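Local coordinates for protein thioesterase (Pseudomonas aeruginosa, PDB 3QY3) that adopts the hotdog fold of thioesterases and probably hydrolyses the thioester bond of fatty acyl-CoA substrates, at residues V61-F64 and E65-G68. Sequence-based numbering, arbitrary orientation.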
loop_
_atom_site.group_PDB
_atom_site.type_symbol
_atom_site.label_atom_id
_atom_site.label_comp_id
_atom_site.label_asym_id
_atom_site.label_seq_id
_atom_site.Cartn_x
_atom_site.Cartn_y
_atom_site.Cartn_z
ATOM N N VAL A 61 -16.277 -4.649 3.678
ATOM C CA VAL A 61 -16.107 -4.548 5.131
ATOM C C VAL A 61 -17.171 -3.665 5.770
ATOM O O VAL A 61 -17.780 -4.059 6.758
ATOM C CB VAL A 61 -14.649 -4.076 5.491
ATOM C CG1 VAL A 61 -14.517 -3.694 6.963
ATOM C CG2 VAL A 61 -13.665 -5.208 5.127
ATOM N N ALA A 62 -17.483 -2.539 5.145
ATOM C CA ALA A 62 -18.556 -1.655 5.647
ATOM C C ALA A 62 -19.919 -2.312 5.622
ATOM O O ALA A 62 -20.672 -2.239 6.620
ATOM C CB ALA A 62 -18.565 -0.348 4.819
ATOM N N TRP A 63 -20.254 -3.010 4.524
ATOM C CA TRP A 63 -21.491 -3.816 4.444
ATOM C C TRP A 63 -21.531 -4.877 5.555
ATOM O O TRP A 63 -22.544 -4.989 6.295
ATOM C CB TRP A 63 -21.664 -4.492 3.103
ATOM C CG TRP A 63 -22.895 -5.279 2.981
ATOM C CD1 TRP A 63 -24.184 -4.847 3.251
ATOM C CD2 TRP A 63 -23.011 -6.609 2.528
ATOM N NE1 TRP A 63 -25.087 -5.858 3.014
ATOM C CE2 TRP A 63 -24.393 -6.957 2.583
ATOM C CE3 TRP A 63 -22.087 -7.583 2.143
ATOM C CZ2 TRP A 63 -24.860 -8.235 2.235
ATOM C CZ3 TRP A 63 -22.565 -8.837 1.809
ATOM C CH2 TRP A 63 -23.931 -9.151 1.853
ATOM N N PHE A 64 -20.452 -5.649 5.678
ATOM C CA PHE A 64 -20.362 -6.614 6.746
ATOM C C PHE A 64 -20.579 -5.961 8.126
ATOM O O PHE A 64 -21.283 -6.554 8.996
ATOM C CB PHE A 64 -19.038 -7.373 6.734
ATOM C CG PHE A 64 -18.823 -8.248 5.543
ATOM C CD1 PHE A 64 -19.856 -8.858 4.868
ATOM C CD2 PHE A 64 -17.541 -8.506 5.130
ATOM C CE1 PHE A 64 -19.598 -9.687 3.776
ATOM C CE2 PHE A 64 -17.312 -9.338 4.070
ATOM C CZ PHE A 64 -18.350 -9.892 3.392
ATOM N N GLU A 65 -20.003 -4.777 8.330
ATOM C CA GLU A 65 -20.150 -4.088 9.627
ATOM C C GLU A 65 -21.616 -3.774 9.892
ATOM O O GLU A 65 -22.095 -3.967 11.040
ATOM C CB GLU A 65 -19.305 -2.800 9.733
ATOM C CG GLU A 65 -19.578 -2.025 11.043
ATOM C CD GLU A 65 -18.973 -0.618 11.080
ATOM O OE1 GLU A 65 -18.310 -0.200 10.097
ATOM O OE2 GLU A 65 -19.174 0.078 12.112
ATOM N N THR A 66 -22.367 -3.361 8.857
ATOM C CA THR A 66 -23.761 -3.003 9.086
ATOM C C THR A 66 -24.551 -4.202 9.565
ATOM O O THR A 66 -25.577 -4.036 10.236
ATOM C CB THR A 66 -24.516 -2.413 7.862
ATOM O OG1 THR A 66 -24.739 -3.431 6.894
ATOM C CG2 THR A 66 -23.796 -1.225 7.294
ATOM N N LEU A 67 -24.075 -5.391 9.203
ATOM C CA LEU A 67 -24.655 -6.669 9.578
ATOM C C LEU A 67 -24.035 -7.345 10.791
ATOM O O LEU A 67 -24.391 -8.500 11.091
ATOM C CB LEU A 67 -24.588 -7.632 8.409
ATOM C CG LEU A 67 -25.305 -7.196 7.141
ATOM C CD1 LEU A 67 -25.145 -8.261 6.096
ATOM C CD2 LEU A 67 -26.786 -6.926 7.440
ATOM N N GLY A 68 -23.154 -6.636 11.495
ATOM C CA GLY A 68 -22.491 -7.191 12.680
ATOM C C GLY A 68 -21.576 -8.369 12.406
ATOM O O GLY A 68 -21.309 -9.157 13.321
HETATM O O HOH W 1 -20.716 0.056 7.995
#
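With chi1 at -179°, the Trp63 indole swings out opposite its own backbone N, while chi1 of -59° sets Leu67 CG beside its backbone N and anti to its carbonyl carbon, bringing the side chain, four residues on and just past the helix, against the indole. The Leu67 methyl CD1 rests against one indole face, offset toward the rim, 3.8 Å from Trp63 CE2, in an off-centre CH-pi contact with the five-membered ring. Thr66 turns OG1 between its backbone N and carbonyl carbon, from where the hydroxyl donates 2.8 Å to Trp63 O, in the carbonyl plane and on a lone pair. The same oxygen receives Leu67 N in a weak bond of 3.3 Å, and Leu67 N also reaches Phe64 O, again weakly. Upstream the helical bonds are firmer: Glu65 N to Val61 O at 2.8 Å and Thr66 N to Ala62 O at 3.0 Å. A water donates to Ala62 O at 2.7 Å and, weakly, to Glu65 OE1.

Gly68, at positive phi, is the C-prime residue of a Schellman motif: its N bonds Glu65 O at 2.9 Å, and Ile69 N turns back to Phe64 O. This ends the long helix 51-66 of the hotdog fold, whose inner side sets Trp63 against Leu111 and Leu113 of the sheet; Ile151 of helix 149-155 touches both Trp63 and Leu67. As regular helical bonding fades, the threonine hydroxyl supplements the weak bond on Trp63 O and the glycine turn serves Phe64 O and Glu65 O, while the leucine methyl extends the indole's apolar packing to the helix end.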